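Local coordinates for cellulosome anchoring protein cohesin region (Clostridium thermocellum, PDB 4DH2) that forms the cohesin domain of a longer secreted protein and binds a type I dockerin, an interaction by which cellulosome components are assembled and anchored, at residues Gly137-Cys142 against Ile149-Lys154; Tyr15-Leu20 against His44-Phe49. One frame throughout, in Å; residues are numbered along the deposited sequence. Where two conformers were deposited one is given.

Contact 1. Residues Gly137-Cys142 against Ile149-Lys154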
loop_
_atom_site.group_PDB
_atom_site.type_symbol
_atom_site.label_atom_id
_atom_site.label_comp_id
_atom_site.label_asym_id
_atom_site.label_seq_id
_atom_site.Cartn_x
_atom_site.Cartn_y
_atom_site.Cartn_z
ATOM N N GLY A 137 3.773 8.180 1.961
ATOM C CA GLY A 137 4.324 7.726 3.215
ATOM C C GLY A 137 5.268 6.548 3.015
ATOM O O GLY A 137 6.071 6.459 2.065
ATOM N N GLU A 138 5.132 5.619 3.924
ATOM C CA GLU A 138 5.859 4.354 3.839
ATOM C C GLU A 138 5.582 3.596 2.521
ATOM O O GLU A 138 4.519 3.659 1.914
ATOM C CB GLU A 138 5.535 3.466 5.048
ATOM C CG GLU A 138 4.067 3.083 5.178
ATOM C CD GLU A 138 3.640 2.064 4.141
ATOM O OE1 GLU A 138 2.489 2.169 3.662
ATOM O OE2 GLU A 138 4.453 1.162 3.813
ATOM N N SER A 139 6.606 2.901 2.078
ATOM C CA SER A 139 6.591 2.210 0.836
ATOM C C SER A 139 7.527 1.031 1.028
ATOM O O SER A 139 8.705 1.207 1.339
ATOM C CB SER A 139 7.132 3.124 -0.257
ATOM O OG SER A 139 7.435 2.419 -1.426
ATOM N N ASN A 140 6.995 -0.161 0.808
ATOM C CA ASN A 140 7.748 -1.393 0.970
ATOM C C ASN A 140 7.381 -2.339 -0.175
ATOM O O ASN A 140 6.191 -2.581 -0.404
ATOM C CB ASN A 140 7.369 -2.087 2.269
ATOM C CG ASN A 140 7.963 -1.434 3.480
ATOM O OD1 ASN A 140 9.180 -1.210 3.552
ATOM N ND2 ASN A 140 7.117 -1.143 4.464
ATOM N N PHE A 141 8.386 -2.843 -0.895
ATOM C CA PHE A 141 8.163 -3.783 -1.999
ATOM C C PHE A 141 9.129 -4.945 -1.834
ATOM O O PHE A 141 10.253 -4.756 -1.381
ATOM C CB PHE A 141 8.501 -3.156 -3.353
ATOM C CG PHE A 141 7.563 -2.080 -3.819
ATOM C CD1 PHE A 141 6.822 -2.239 -4.972
ATOM C CD2 PHE A 141 7.469 -0.888 -3.136
ATOM C CE1 PHE A 141 5.980 -1.267 -5.404
ATOM C CE2 PHE A 141 6.637 0.110 -3.595
ATOM C CZ PHE A 141 5.888 -0.079 -4.708
ATOM N N CYS A 142 8.736 -6.137 -2.254
ATOM C CA CYS A 142 9.675 -7.246 -2.276
ATOM C C CYS A 142 9.402 -8.202 -3.430
ATOM O O CYS A 142 8.317 -8.177 -4.056
ATOM C CB CYS A 142 9.696 -8.006 -0.958
ATOM S SG CYS A 142 8.196 -9.051 -0.635
ATOM N N ILE A 149 12.843 -4.564 -3.013
ATOM C CA ILE A 149 12.906 -3.819 -4.249
ATOM C C ILE A 149 12.702 -2.360 -3.829
ATOM O O ILE A 149 11.711 -2.046 -3.190
ATOM C CB ILE A 149 11.755 -4.227 -5.197
ATOM C CG1 ILE A 149 11.861 -5.732 -5.604
ATOM C CG2 ILE A 149 11.763 -3.345 -6.404
ATOM C CD1 ILE A 149 10.626 -6.233 -6.358
ATOM N N LEU A 150 13.664 -1.486 -4.095
ATOM C CA LEU A 150 13.480 -0.087 -3.741
ATOM C C LEU A 150 12.486 0.604 -4.658
ATOM O O LEU A 150 12.428 0.331 -5.846
ATOM C CB LEU A 150 14.811 0.654 -3.845
ATOM C CG LEU A 150 15.918 0.024 -3.028
ATOM C CD1 LEU A 150 17.221 0.788 -3.264
ATOM C CD2 LEU A 150 15.560 0.029 -1.577
ATOM N N ALA A 151 11.769 1.576 -4.100
ATOM C CA ALA A 151 10.798 2.316 -4.874
ATOM C C ALA A 151 11.215 3.786 -4.871
ATOM O O ALA A 151 11.268 4.406 -3.821
ATOM C CB ALA A 151 9.419 2.183 -4.254
ATOM N N VAL A 152 11.545 4.315 -6.035
ATOM C CA VAL A 152 11.843 5.728 -6.123
ATOM C C VAL A 152 10.514 6.466 -6.283
ATOM O O VAL A 152 9.883 6.392 -7.335
ATOM C CB VAL A 152 12.715 6.033 -7.339
ATOM C CG1 VAL A 152 13.038 7.559 -7.371
ATOM C CG2 VAL A 152 13.978 5.159 -7.356
ATOM N N LEU A 153 10.111 7.168 -5.250
ATOM C CA LEU A 153 8.807 7.816 -5.240
ATOM C C LEU A 153 8.850 9.238 -5.814
ATOM O O LEU A 153 9.703 10.065 -5.475
ATOM C CB LEU A 153 8.323 7.889 -3.818
ATOM C CG LEU A 153 8.276 6.553 -3.060
ATOM C CD1 LEU A 153 7.837 6.761 -1.646
ATOM C CD2 LEU A 153 7.355 5.558 -3.758
ATOM N N LYS A 154 7.920 9.514 -6.697
ATOM C CA LYS A 154 7.783 10.830 -7.257
ATOM C C LYS A 154 6.382 11.342 -6.959
ATOM O O LYS A 154 5.413 10.743 -7.374
ATOM C CB LYS A 154 8.063 10.747 -8.750
ATOM C CG LYS A 154 9.459 10.216 -9.076
ATOM C CD LYS A 154 9.527 9.688 -10.506
ATOM C CE LYS A 154 10.957 9.601 -11.029
ATOM N NZ LYS A 154 10.951 9.095 -12.436
HETATM O O HOH W 1 10.847 -1.205 -0.810
#

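Contact 2. Residues Tyr15-Leu20 against His44-Phe49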
loop_
_atom_site.group_PDB
_atom_site.type_symbol
_atom_site.label_atom_id
_atom_site.label_comp_id
_atom_site.label_asym_id
_atom_site.label_seq_id
_atom_site.Cartn_x
_atom_site.Cartn_y
_atom_site.Cartn_z
ATOM N N TYR A 15 17.447 -4.324 -6.404
ATOM C CA TYR A 15 16.432 -4.036 -7.417
ATOM C C TYR A 15 15.732 -2.721 -7.103
ATOM O O TYR A 15 15.656 -2.281 -5.951
ATOM C CB TYR A 15 15.353 -5.122 -7.457
ATOM C CG TYR A 15 15.958 -6.507 -7.506
ATOM C CD1 TYR A 15 16.642 -6.943 -8.621
ATOM C CD2 TYR A 15 15.876 -7.334 -6.419
ATOM C CE1 TYR A 15 17.234 -8.224 -8.633
ATOM C CE2 TYR A 15 16.435 -8.592 -6.428
ATOM C CZ TYR A 15 17.108 -9.028 -7.518
ATOM O OH TYR A 15 17.643 -10.309 -7.471
ATOM N N ILE A 16 15.173 -2.131 -8.140
ATOM C CA ILE A 16 14.543 -0.848 -8.007
ATOM C C ILE A 16 13.414 -0.667 -9.033
ATOM O O ILE A 16 13.407 -1.296 -10.096
ATOM C CB ILE A 16 15.649 0.251 -8.179
ATOM C CG1 ILE A 16 15.157 1.619 -7.759
ATOM C CG2 ILE A 16 16.155 0.263 -9.624
ATOM C CD1 ILE A 16 16.284 2.476 -7.114
ATOM N N LEU A 17 12.435 0.164 -8.674
ATOM C CA LEU A 17 11.429 0.666 -9.611
ATOM C C LEU A 17 11.093 2.105 -9.245
ATOM O O LEU A 17 11.574 2.660 -8.242
ATOM C CB LEU A 17 10.161 -0.196 -9.620
ATOM C CG LEU A 17 9.481 -0.365 -8.257
ATOM C CD1 LEU A 17 8.604 0.772 -7.934
ATOM C CD2 LEU A 17 8.696 -1.683 -8.260
ATOM N N ASP A 18 10.275 2.709 -10.091
ATOM C CA ASP A 18 9.813 4.065 -9.875
ATOM C C ASP A 18 8.304 4.042 -9.670
ATOM O O ASP A 18 7.597 3.312 -10.375
ATOM C CB ASP A 18 10.120 4.940 -11.093
ATOM C CG ASP A 18 11.608 5.159 -11.283
ATOM O OD1 ASP A 18 12.149 6.068 -10.666
ATOM O OD2 ASP A 18 12.211 4.418 -12.047
ATOM N N VAL A 19 7.845 4.845 -8.713
ATOM C CA VAL A 19 6.428 5.002 -8.444
ATOM C C VAL A 19 6.071 6.471 -8.713
ATOM O O VAL A 19 6.684 7.366 -8.127
ATOM C CB VAL A 19 6.100 4.646 -6.991
ATOM C CG1 VAL A 19 4.639 4.796 -6.722
ATOM C CG2 VAL A 19 6.558 3.234 -6.681
ATOM N N LEU A 20 5.077 6.706 -9.576
ATOM C CA LEU A 20 4.713 8.074 -9.985
ATOM C C LEU A 20 3.243 8.372 -9.768
ATOM O O LEU A 20 2.392 7.522 -10.015
ATOM C CB LEU A 20 5.014 8.257 -11.470
ATOM C CG LEU A 20 6.423 7.933 -11.965
ATOM C CD1 LEU A 20 6.525 6.486 -12.379
ATOM C CD2 LEU A 20 6.798 8.832 -13.132
ATOM N N HIS A 44 11.836 -9.720 -13.039
ATOM C CA HIS A 44 11.638 -10.942 -12.263
ATOM C C HIS A 44 10.468 -10.862 -11.289
ATOM O O HIS A 44 10.036 -11.885 -10.750
ATOM C CB HIS A 44 12.920 -11.433 -11.591
ATOM C CG HIS A 44 13.260 -10.777 -10.287
ATOM N ND1 HIS A 44 13.828 -9.527 -10.210
ATOM C CD2 HIS A 44 13.234 -11.259 -9.021
ATOM C CE1 HIS A 44 14.083 -9.241 -8.941
ATOM N NE2 HIS A 44 13.732 -10.277 -8.201
ATOM N N GLY A 45 9.941 -9.656 -11.100
ATOM C CA GLY A 45 8.612 -9.504 -10.539
ATOM C C GLY A 45 8.503 -9.109 -9.079
ATOM O O GLY A 45 9.301 -9.521 -8.235
ATOM N N ILE A 46 7.474 -8.307 -8.801
ATOM C CA ILE A 46 7.045 -7.958 -7.454
ATOM C C ILE A 46 6.065 -9.010 -6.904
ATOM O O ILE A 46 5.028 -9.306 -7.511
ATOM C CB ILE A 46 6.318 -6.611 -7.464
ATOM C CG1 ILE A 46 7.212 -5.524 -8.087
ATOM C CG2 ILE A 46 5.878 -6.175 -6.050
ATOM C CD1 ILE A 46 6.440 -4.293 -8.532
ATOM N N GLN A 47 6.401 -9.540 -5.739
ATOM C CA GLN A 47 5.526 -10.422 -4.971
ATOM C C GLN A 47 4.523 -9.649 -4.133
ATOM O O GLN A 47 3.332 -10.013 -4.036
ATOM C CB GLN A 47 6.401 -11.288 -4.062
ATOM C CG GLN A 47 5.678 -12.002 -2.931
ATOM C CD GLN A 47 4.849 -13.157 -3.452
ATOM O OE1 GLN A 47 5.344 -13.995 -4.199
ATOM N NE2 GLN A 47 3.578 -13.177 -3.100
ATOM N N SER A 48 4.982 -8.569 -3.510
ATOM C CA SER A 48 4.114 -7.842 -2.611
ATOM C C SER A 48 4.568 -6.387 -2.487
ATOM O O SER A 48 5.772 -6.098 -2.559
ATOM C CB SER A 48 4.137 -8.472 -1.232
ATOM O OG SER A 48 3.343 -7.738 -0.302
ATOM N N PHE A 49 3.609 -5.503 -2.264
ATOM C CA PHE A 49 3.961 -4.130 -1.913
ATOM C C PHE A 49 2.929 -3.529 -1.023
ATOM O O PHE A 49 1.767 -3.948 -1.012
ATOM C CB PHE A 49 4.197 -3.255 -3.154
ATOM C CG PHE A 49 2.938 -2.911 -3.951
ATOM C CD1 PHE A 49 2.078 -1.904 -3.545
ATOM C CD2 PHE A 49 2.653 -3.592 -5.120
ATOM C CE1 PHE A 49 0.972 -1.586 -4.303
ATOM C CE2 PHE A 49 1.557 -3.292 -5.869
ATOM C CZ PHE A 49 0.702 -2.284 -5.461
#

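Contact 1. Residues Gly137-Cys142 against Ile149-Lys154
Phe141 and Ile149 hold their first side-chain torsions alike, CG of the one (chi1 -70°) and CG1 of the other (chi1 -63°) each turned anti to its own carbonyl carbon, and both side chains project to the same side of the hairpin. Their CB atoms lie 3.9 Å apart. The Ile149 tip runs on to Cys142, CD1 resting 3.7 Å from the carbonyl carbon C, while the Phe141 ring leans the other way and sets CE2 3.5 Å from CB of Ala151. At the ring edge, in its plane, sits OG of Ser139, which Ala151 CB and Leu153 CD2 also approach. Beneath this layer one direct bond joins the strands, from N of Ile149 to O of Phe141 (3.1 Å, N-H...O 170°). The return bond is replaced by a water, which accepts from Phe141 N at 3.0 Å and donates to Ile149 O at 2.7 Å. From there the antiparallel strands diverge, with CA atoms 7.1 Å apart at Ser139 and Ala151. The chemistry implies that this cohesin-domain hairpin, strands 129-142 and 149-161, is paired directly and through water at one end and beyond it touches through side chains, chiefly Phe141 on Ala151, where the buried Ser139 hydroxyl has no polar partner in the model.

Contact 2. Residues Tyr15-Leu20 against His44-Phe49
Tyr15 and His44 meet as an edge-to-face aromatic pair, and the tyrosine can be followed outward atom by atom. Its CB points toward the 44-49 segment, and from CG onward every ring atom faces a single carbon, His44 CE1. That carbon stands 3.2 Å above the ring plane and over its centre, 3.6 Å from Tyr15 CG at the near end and 3.3 Å from both Tyr15 CE1 and CZ, the closest atoms. His44 NE2 lies over the CE2 side, 3.6 Å from Tyr15 CE2, with ND1 across the other half of the ring. The phenol OH, at the tip, passes 4.0 Å from His44 NE2 and is hydrogen-bonded to Lys147. The histidine ring reaches this position because its CG lies between the backbone N and the carbonyl carbon (chi1 83°); the planes meet at 54°, and NE2 is fixed by a hydrogen bond to Asp143. Two residues further along both segments, Leu17 and Ile46 reach toward each other tip to tip, CD2 of the leucine to CD1 of the isoleucine at a tight 3.5 Å. The contact thus ties strand 15-27, in the sheet beside strand 149-161, to the loop leading into strand 48-54, where Gln47 and Ser48 form a classic beta bulge opposite Cys142. Phe141 of strand 129-142 packs on both Leu17 and Ile46, and Phe38 of strand 31-39 on Ile46.

The centres of contact 1 and contact 2 lie about 8 Å apart, and the two belong to one sheet, joined through two pairs of neighbouring strands. Strand 149-161 runs parallel to strand 15-27, and the backbone N and O of Leu17 both probably bond to it, N 2.8 Å from Leu150 O and O 2.8 Å from Val152 N. In the other pair strand 129-142 lies beside strand 48-54, and Phe141 CD1 packs 3.4 Å from Phe49 CB. Phe141 is therefore common ground in the interior. The dockerin chain lies along this second pair: its Ile18 packs on Asn140 and Cys142 of contact 1 and on Ser48 of contact 2, while its Val22 meets Gln47.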